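Local coordinates for protein phosphoglycerate oxidoreductase (PDB 4HY3) that is a D-2-hydroxyacid dehydrogenase-type oxidoreductase that probably reduces glyoxylate or hydroxypyruvate with NAD(P)H, at residues A[28-36]-A[53-63]; A[273-281]-A[301-309]. All coordinates share one frame; numbering follows the deposited sequence.

Contact 1 of 2, residues A[28-36]-A[53-63]; sequences RPLAISAPE and HSKYEIVEADP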
loop_
_atom_site.group_PDB
_atom_site.type_symbol
_atom_site.label_atom_id
_atom_site.label_comp_id
_atom_site.label_asym_id
_atom_site.label_seq_id
_atom_site.Cartn_x
_atom_site.Cartn_y
_atom_site.Cartn_z
ATOM N N ARG A 28 38.556 -5.952 19.701
ATOM C CA ARG A 28 37.091 -6.160 19.741
ATOM C C ARG A 28 36.557 -5.468 20.981
ATOM O O ARG A 28 37.071 -5.669 22.064
ATOM C CB ARG A 28 36.784 -7.664 19.754
ATOM C CG ARG A 28 37.139 -8.340 18.436
ATOM C CD ARG A 28 37.601 -9.785 18.548
ATOM N NE ARG A 28 37.256 -10.398 19.826
ATOM C CZ ARG A 28 36.238 -11.228 20.030
ATOM N NH1 ARG A 28 35.423 -11.574 19.032
ATOM N NH2 ARG A 28 36.056 -11.722 21.242
ATOM N N PRO A 29 35.521 -4.651 20.815
ATOM C CA PRO A 29 34.739 -4.040 21.911
ATOM C C PRO A 29 34.197 -5.074 22.891
ATOM O O PRO A 29 33.904 -6.179 22.514
ATOM C CB PRO A 29 33.555 -3.375 21.204
ATOM C CG PRO A 29 33.892 -3.395 19.733
ATOM C CD PRO A 29 34.918 -4.449 19.488
ATOM N N LEU A 30 34.066 -4.705 24.144
ATOM C CA LEU A 30 33.634 -5.635 25.159
ATOM C C LEU A 30 32.248 -5.272 25.635
ATOM O O LEU A 30 31.957 -4.104 25.896
ATOM C CB LEU A 30 34.602 -5.651 26.349
ATOM C CG LEU A 30 34.297 -6.605 27.515
ATOM C CD1 LEU A 30 35.554 -6.876 28.328
ATOM C CD2 LEU A 30 33.189 -6.100 28.436
ATOM N N ALA A 31 31.416 -6.299 25.772
ATOM C CA ALA A 31 30.087 -6.151 26.306
ATOM C C ALA A 31 29.810 -7.173 27.399
ATOM O O ALA A 31 30.073 -8.374 27.231
ATOM C CB ALA A 31 29.053 -6.280 25.201
ATOM N N ILE A 32 29.245 -6.689 28.505
ATOM C CA ILE A 32 28.830 -7.525 29.616
ATOM C C ILE A 32 27.440 -8.083 29.362
ATOM O O ILE A 32 26.518 -7.374 28.976
ATOM C CB ILE A 32 28.881 -6.726 30.931
ATOM C CG1 ILE A 32 30.280 -6.137 31.083
ATOM C CG2 ILE A 32 28.533 -7.603 32.137
ATOM C CD1 ILE A 32 30.468 -5.278 32.307
ATOM N N SER A 33 27.293 -9.379 29.576
ATOM C CA SER A 33 25.998 -10.012 29.439
ATOM C C SER A 33 25.381 -10.293 30.822
ATOM O O SER A 33 25.990 -10.913 31.667
ATOM C CB SER A 33 26.145 -11.262 28.586
ATOM O OG SER A 33 24.996 -12.069 28.666
ATOM N N ALA A 34 24.178 -9.788 31.046
ATOM C CA ALA A 34 23.468 -9.936 32.330
ATOM C C ALA A 34 22.006 -9.784 31.980
ATOM O O ALA A 34 21.342 -8.834 32.411
ATOM C CB ALA A 34 23.890 -8.856 33.312
ATOM N N PRO A 35 21.517 -10.689 31.131
ATOM C CA PRO A 35 20.205 -10.593 30.488
ATOM C C PRO A 35 19.026 -11.159 31.279
ATOM O O PRO A 35 17.859 -10.930 30.919
ATOM C CB PRO A 35 20.404 -11.410 29.219
ATOM C CG PRO A 35 21.443 -12.409 29.600
ATOM C CD PRO A 35 22.383 -11.705 30.508
ATOM N N GLU A 36 19.343 -11.908 32.324
ATOM C CA GLU A 36 18.384 -12.539 33.244
ATOM C C GLU A 36 17.211 -11.639 33.557
ATOM O O GLU A 36 17.407 -10.465 33.807
ATOM C CB GLU A 36 19.138 -12.791 34.524
ATOM C CG GLU A 36 20.615 -12.444 34.359
ATOM C CD GLU A 36 21.471 -13.567 33.774
ATOM O OE1 GLU A 36 20.922 -14.625 33.425
ATOM O OE2 GLU A 36 22.711 -13.388 33.657
ATOM N N HIS A 53 29.621 -12.974 18.705
ATOM C CA HIS A 53 30.898 -13.296 19.363
ATOM C C HIS A 53 32.029 -13.125 18.445
ATOM O O HIS A 53 33.175 -13.032 18.845
ATOM C CB HIS A 53 30.911 -14.695 19.882
ATOM C CG HIS A 53 30.025 -14.902 21.086
ATOM N ND1 HIS A 53 30.303 -14.379 22.277
ATOM C CD2 HIS A 53 28.836 -15.630 21.240
ATOM C CE1 HIS A 53 29.352 -14.752 23.159
ATOM N NE2 HIS A 53 28.462 -15.516 22.529
ATOM N N SER A 54 31.718 -13.082 17.168
ATOM C CA SER A 54 32.747 -12.910 16.217
ATOM C C SER A 54 33.117 -11.493 16.363
ATOM O O SER A 54 34.254 -11.148 16.190
ATOM C CB SER A 54 32.235 -13.151 14.823
ATOM O OG SER A 54 33.281 -12.885 13.909
ATOM N N LYS A 55 32.160 -10.656 16.731
ATOM C CA LYS A 55 32.425 -9.232 16.752
ATOM C C LYS A 55 32.827 -8.631 18.075
ATOM O O LYS A 55 33.506 -7.642 18.081
ATOM C CB LYS A 55 31.231 -8.481 16.191
ATOM C CG LYS A 55 31.536 -7.039 15.875
ATOM C CD LYS A 55 30.488 -6.472 14.942
ATOM C CE LYS A 55 31.101 -5.352 14.119
ATOM N NZ LYS A 55 30.013 -4.399 13.783
ATOM N N TYR A 56 32.383 -9.197 19.196
ATOM C CA TYR A 56 32.602 -8.618 20.542
ATOM C C TYR A 56 33.178 -9.646 21.513
ATOM O O TYR A 56 33.012 -10.846 21.291
ATOM C CB TYR A 56 31.273 -8.085 21.114
ATOM C CG TYR A 56 30.559 -7.127 20.188
ATOM C CD1 TYR A 56 30.856 -5.765 20.182
ATOM C CD2 TYR A 56 29.595 -7.581 19.295
ATOM C CE1 TYR A 56 30.197 -4.887 19.314
ATOM C CE2 TYR A 56 28.943 -6.717 18.439
ATOM C CZ TYR A 56 29.248 -5.377 18.450
ATOM O OH TYR A 56 28.609 -4.553 17.577
ATOM N N GLU A 57 33.839 -9.188 22.576
ATOM C CA GLU A 57 34.059 -10.035 23.734
ATOM C C GLU A 57 32.843 -9.924 24.623
ATOM O O GLU A 57 32.594 -8.861 25.249
ATOM C CB GLU A 57 35.219 -9.555 24.564
ATOM C CG GLU A 57 36.406 -9.035 23.792
ATOM C CD GLU A 57 37.471 -8.455 24.711
ATOM O OE1 GLU A 57 38.330 -7.695 24.155
ATOM O OE2 GLU A 57 37.429 -8.763 25.956
ATOM N N ILE A 58 32.083 -11.011 24.694
ATOM C CA ILE A 58 30.894 -11.023 25.529
ATOM C C ILE A 58 31.105 -11.810 26.798
ATOM O O ILE A 58 31.042 -13.028 26.762
ATOM C CB ILE A 58 29.699 -11.577 24.763
ATOM C CG1 ILE A 58 29.231 -10.526 23.772
ATOM C CG2 ILE A 58 28.566 -11.986 25.698
ATOM C CD1 ILE A 58 29.539 -10.964 22.383
ATOM N N VAL A 59 31.383 -11.122 27.905
ATOM C CA VAL A 59 31.570 -11.785 29.209
ATOM C C VAL A 59 30.247 -11.919 29.948
ATOM O O VAL A 59 29.600 -10.913 30.306
ATOM C CB VAL A 59 32.700 -11.155 30.106
ATOM C CG1 VAL A 59 33.280 -9.894 29.515
ATOM C CG2 VAL A 59 32.258 -10.916 31.532
ATOM N N GLU A 60 29.836 -13.171 30.135
ATOM C CA GLU A 60 28.684 -13.483 30.999
ATOM C C GLU A 60 29.020 -13.151 32.443
ATOM O O GLU A 60 30.145 -13.333 32.889
ATOM C CB GLU A 60 28.250 -14.929 30.841
ATOM C CG GLU A 60 27.105 -15.085 29.848
ATOM C CD GLU A 60 27.133 -16.421 29.132
ATOM O OE1 GLU A 60 28.231 -16.849 28.781
ATOM O OE2 GLU A 60 26.084 -17.057 28.910
ATOM N N ALA A 61 28.058 -12.595 33.138
ATOM C CA ALA A 61 28.267 -12.014 34.422
ATOM C C ALA A 61 26.995 -12.167 35.213
ATOM O O ALA A 61 25.906 -12.305 34.664
ATOM C CB ALA A 61 28.592 -10.551 34.280
ATOM N N ASP A 62 27.158 -12.139 36.525
ATOM C CA ASP A 62 26.092 -12.339 37.471
ATOM C C ASP A 62 25.421 -11.002 37.642
ATOM O O ASP A 62 26.058 -10.047 38.040
ATOM C CB ASP A 62 26.737 -12.822 38.772
ATOM C CG ASP A 62 25.795 -12.840 39.965
ATOM O OD1 ASP A 62 26.351 -13.021 41.087
ATOM O OD2 ASP A 62 24.545 -12.694 39.815
ATOM N N PRO A 63 24.126 -10.918 37.323
ATOM C CA PRO A 63 23.507 -9.592 37.437
ATOM C C PRO A 63 23.528 -9.011 38.874
ATOM O O PRO A 63 23.866 -7.819 39.030
ATOM C CB PRO A 63 22.093 -9.792 36.889
ATOM C CG PRO A 63 21.862 -11.272 36.926
ATOM C CD PRO A 63 23.191 -11.955 36.836
#
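Arg28 reaches the C-terminal end of helix 46-55, where its NH1 donates a hydrogen bond to His53 O at 2.7 Å and a second, weak one to Ser54 O. Its chain is bent at chi2 and chi3, which brings the guanidinium round so that His53 O lies almost in its plane, while the backbone at Tyr56 and Glu57 lies over one face. The positive charge would probably be favoured beside these helix-end carbonyls. Next along, Pro29 CB meets the edge of the Tyr56 ring at CD1, 3.7 Å away, and the ring's hydroxyl goes on to Asp338. The backbones then zip together as parallel strands 30-34 and 57-60: Ala31 N binds Glu57 O at 2.9 Å, and Ser33 N binds Val59 O. Helices 40-43 and 46-55 lie between the two strands in the chain, making a beta-alpha-beta crossover in a flavodoxin-like sheet; strand 57-60 is its outermost strand on this side within the chain, and strand 77-82 flanks 30-34 on the other. With its CG anti to the backbone N (chi1 -179°), Leu30 brings both methyls against Val59 CG1, CD2 at 3.9 Å. Leu30 CD1 also meets Glu57 OE2 at 3.6 Å, an oxygen whose salt bridge goes to Arg76. Further along the same face, Ile32 CG2 touches Ala61 CB. On the other face Ser33 CB packs against Ile58 CG2 at 3.8 Å, and Leu40 touches both. Past the strand, Glu36 lies beside the Pro63 ring, modelled too tightly for the detail to be trusted. An alanine in place of Glu36 would probably leave a gap beside that ring. At the end of the strand, Ala34 CB approaches Pro63 CB at 4.1 Å.

Contact 2 of 2, residues A[273-281]-A[301-309]; sequences FDALMAAVS and HPVRSLKGF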
loop_
_atom_site.group_PDB
_atom_site.type_symbol
_atom_site.label_atom_id
_atom_site.label_comp_id
_atom_site.label_asym_id
_atom_site.label_seq_id
_atom_site.Cartn_x
_atom_site.Cartn_y
_atom_site.Cartn_z
ATOM N N PHE A 273 -13.906 -6.944 34.810
ATOM C CA PHE A 273 -14.092 -8.221 34.157
ATOM C C PHE A 273 -15.537 -8.685 34.219
ATOM O O PHE A 273 -16.135 -9.009 33.186
ATOM C CB PHE A 273 -13.115 -9.289 34.649
ATOM C CG PHE A 273 -12.524 -10.087 33.532
ATOM C CD1 PHE A 273 -11.318 -9.706 32.958
ATOM C CD2 PHE A 273 -13.208 -11.170 32.992
ATOM C CE1 PHE A 273 -10.788 -10.416 31.892
ATOM C CE2 PHE A 273 -12.683 -11.889 31.931
ATOM C CZ PHE A 273 -11.475 -11.508 31.378
ATOM N N ASP A 274 -16.107 -8.670 35.425
ATOM C CA ASP A 274 -17.483 -9.125 35.631
ATOM C C ASP A 274 -18.456 -8.184 34.926
ATOM O O ASP A 274 -19.522 -8.611 34.498
ATOM C CB ASP A 274 -17.835 -9.259 37.121
ATOM C CG ASP A 274 -16.610 -9.503 38.007
ATOM O OD1 ASP A 274 -16.438 -10.644 38.499
ATOM O OD2 ASP A 274 -15.825 -8.544 38.213
ATOM N N ALA A 275 -18.089 -6.911 34.794
ATOM C CA ALA A 275 -18.856 -6.004 33.933
ATOM C C ALA A 275 -18.827 -6.504 32.498
ATOM O O ALA A 275 -19.868 -6.547 31.847
ATOM C CB ALA A 275 -18.342 -4.576 34.014
ATOM N N LEU A 276 -17.641 -6.908 32.022
ATOM C CA LEU A 276 -17.484 -7.475 30.668
ATOM C C LEU A 276 -18.225 -8.809 30.461
ATOM O O LEU A 276 -18.984 -8.962 29.506
ATOM C CB LEU A 276 -16.003 -7.592 30.278
ATOM C CG LEU A 276 -15.671 -8.482 29.065
ATOM C CD1 LEU A 276 -15.896 -7.804 27.717
ATOM C CD2 LEU A 276 -14.266 -9.032 29.195
HETATM N N MSE A 277 -18.020 -9.764 31.359
HETATM C CA MSE A 277 -18.758 -11.034 31.293
HETATM C C MSE A 277 -20.259 -10.794 31.237
HETATM O O MSE A 277 -20.972 -11.380 30.407
HETATM C CB MSE A 277 -18.347 -11.897 32.477
HETATM C CG MSE A 277 -16.876 -12.255 32.330
HETATM SE SE MSE A 277 -16.405 -13.744 33.530
HETATM C CE MSE A 277 -17.543 -15.145 32.736
ATOM N N ALA A 278 -20.745 -9.910 32.105
ATOM C CA ALA A 278 -22.149 -9.557 32.147
ATOM C C ALA A 278 -22.688 -9.199 30.759
ATOM O O ALA A 278 -23.729 -9.728 30.353
ATOM C CB ALA A 278 -22.380 -8.426 33.134
ATOM N N ALA A 279 -21.969 -8.334 30.033
ATOM C CA ALA A 279 -22.368 -7.915 28.677
ATOM C C ALA A 279 -22.311 -9.053 27.664
ATOM O O ALA A 279 -22.987 -9.002 26.624
ATOM C CB ALA A 279 -21.530 -6.747 28.201
ATOM N N VAL A 280 -21.528 -10.085 27.972
ATOM C CA VAL A 280 -21.443 -11.231 27.070
ATOM C C VAL A 280 -22.598 -12.220 27.255
ATOM O O VAL A 280 -23.241 -12.583 26.277
ATOM C CB VAL A 280 -20.096 -12.005 27.137
ATOM C CG1 VAL A 280 -19.847 -12.721 25.810
ATOM C CG2 VAL A 280 -18.919 -11.101 27.488
ATOM N N SER A 281 -22.838 -12.681 28.485
ATOM C CA SER A 281 -23.962 -13.598 28.738
ATOM C C SER A 281 -25.256 -12.921 28.316
ATOM O O SER A 281 -26.040 -13.497 27.546
ATOM C CB SER A 281 -24.037 -14.007 30.203
ATOM O OG SER A 281 -23.878 -12.857 31.010
ATOM N N HIS A 301 -13.414 -20.840 37.895
ATOM C CA HIS A 301 -13.794 -19.545 37.346
ATOM C C HIS A 301 -14.872 -19.558 36.278
ATOM O O HIS A 301 -14.837 -20.370 35.347
ATOM C CB HIS A 301 -12.548 -18.865 36.810
ATOM C CG HIS A 301 -12.642 -17.361 36.765
ATOM N ND1 HIS A 301 -13.337 -16.705 35.813
ATOM C CD2 HIS A 301 -12.076 -16.384 37.592
ATOM C CE1 HIS A 301 -13.233 -15.375 36.024
ATOM N NE2 HIS A 301 -12.457 -15.183 37.113
ATOM N N PRO A 302 -15.848 -18.642 36.394
ATOM C CA PRO A 302 -16.926 -18.558 35.417
ATOM C C PRO A 302 -16.481 -18.450 33.964
ATOM O O PRO A 302 -17.121 -19.040 33.096
ATOM C CB PRO A 302 -17.675 -17.288 35.833
ATOM C CG PRO A 302 -17.473 -17.213 37.299
ATOM C CD PRO A 302 -16.119 -17.806 37.583
ATOM N N VAL A 303 -15.405 -17.712 33.694
ATOM C CA VAL A 303 -15.048 -17.358 32.305
ATOM C C VAL A 303 -14.959 -18.567 31.388
ATOM O O VAL A 303 -15.123 -18.458 30.176
ATOM C CB VAL A 303 -13.729 -16.573 32.204
ATOM C CG1 VAL A 303 -13.528 -16.059 30.789
ATOM C CG2 VAL A 303 -13.739 -15.396 33.158
ATOM N N ARG A 304 -14.727 -19.723 31.981
ATOM C CA ARG A 304 -14.507 -20.929 31.221
ATOM C C ARG A 304 -15.735 -21.458 30.464
ATOM O O ARG A 304 -15.609 -21.975 29.353
ATOM C CB ARG A 304 -13.880 -21.961 32.129
ATOM C CG ARG A 304 -12.734 -21.328 32.905
ATOM C CD ARG A 304 -11.811 -22.358 33.497
ATOM N NE ARG A 304 -10.667 -21.732 34.138
ATOM C CZ ARG A 304 -9.403 -21.994 33.829
ATOM N NH1 ARG A 304 -9.123 -22.872 32.878
ATOM N NH2 ARG A 304 -8.420 -21.375 34.473
ATOM N N SER A 305 -16.919 -21.284 31.037
ATOM C CA SER A 305 -18.137 -21.806 30.418
ATOM C C SER A 305 -18.838 -20.809 29.475
ATOM O O SER A 305 -19.656 -21.196 28.636
ATOM C CB SER A 305 -19.106 -22.279 31.501
ATOM O OG SER A 305 -19.654 -21.165 32.177
ATOM N N LEU A 306 -18.519 -19.529 29.610
ATOM C CA LEU A 306 -19.276 -18.489 28.921
ATOM C C LEU A 306 -19.262 -18.643 27.404
ATOM O O LEU A 306 -18.201 -18.555 26.783
ATOM C CB LEU A 306 -18.727 -17.125 29.306
ATOM C CG LEU A 306 -19.617 -15.951 28.961
ATOM C CD1 LEU A 306 -20.829 -15.979 29.876
ATOM C CD2 LEU A 306 -18.829 -14.659 29.130
ATOM N N LYS A 307 -20.427 -18.883 26.805
ATOM C CA LYS A 307 -20.527 -18.862 25.354
ATOM C C LYS A 307 -20.270 -17.436 24.862
ATOM O O LYS A 307 -20.669 -16.463 25.515
ATOM C CB LYS A 307 -21.892 -19.379 24.850
ATOM C CG LYS A 307 -22.987 -18.324 24.668
ATOM C CD LYS A 307 -23.503 -17.788 26.012
ATOM C CE LYS A 307 -24.296 -16.487 25.872
ATOM N NZ LYS A 307 -25.571 -16.688 25.124
ATOM N N GLY A 308 -19.593 -17.322 23.721
ATOM C CA GLY A 308 -19.452 -16.037 23.025
ATOM C C GLY A 308 -18.191 -15.277 23.393
ATOM O O GLY A 308 -17.989 -14.141 22.952
ATOM N N PHE A 309 -17.351 -15.915 24.208
ATOM C CA PHE A 309 -16.102 -15.337 24.677
ATOM C C PHE A 309 -14.938 -16.263 24.287
ATOM O O PHE A 309 -14.805 -17.351 24.862
ATOM C CB PHE A 309 -16.163 -15.153 26.200
ATOM C CG PHE A 309 -15.007 -14.379 26.774
ATOM C CD1 PHE A 309 -15.149 -13.032 27.090
ATOM C CD2 PHE A 309 -13.771 -14.997 27.008
ATOM C CE1 PHE A 309 -14.084 -12.316 27.617
ATOM C CE2 PHE A 309 -12.702 -14.275 27.527
ATOM C CZ PHE A 309 -12.859 -12.934 27.828
#
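Leu306 is the main knob that the loop presents to helix 273-281. Its CG stands anti to the backbone N (chi1 -165°), and the forked end enters the hollow formed by Met277, Val280 and Ser281: CD2 sits 3.6 Å from Val280 CB, and CD1 lies 3.8 Å from Ser281 CB. The bump in return is Met277, a selenomethionine, whose chain turns at chi3 (64°) and lays CE across the start of the 3-10 segment 302-304, 3.8 Å from Pro302 CB and close to the backbone of Val303. Thus the same methyl fills the dip between Pro302 and Leu306. Deeper in, Phe309 offers its edge to the helix, CE1 meeting Leu276 CD2 at 3.6 Å, and its CZ comes within 4.1 Å of Phe273 CZ where the two side chains cross at about a right angle. Val280 turns its CG1 to the carbonyl side of the type II turn from Leu306 to Phe309, 3.7 Å from Gly308 O. NH1 of Arg311 hydrogen-bonds Val303 O and Leu306 O, tying these two points of the loop to one side chain. No hydrogen bond joins the two segments; interlocking apolar shapes seat the loop between strands 286-289 and 309-311 on a helix at the margin of the parallel, Rossmann-type sheet of the NAD-binding domain.

From the N terminus, contact 1 closes first, pairing strand 30-34 with strand 57-60 after a loop of 16 residues that holds helix 40-43 and most of helix 46-55. The chain then adds strands 77-82, 99-101 and 122-125 to the first sheet, builds the NAD-binding domain, and only late closes contact 2, whose 19-residue loop includes strand 286-289. The two are in series, neither nested nor crossing, on opposite sides of the chain's centre, with nearest atoms about 27 Å apart. One finishes an edge of the flavodoxin-like domain, the other an edge of the nucleotide-binding sheet. Helix 320-338, which follows contact 2, runs back to pack on Ala31 and Tyr56 of contact 1.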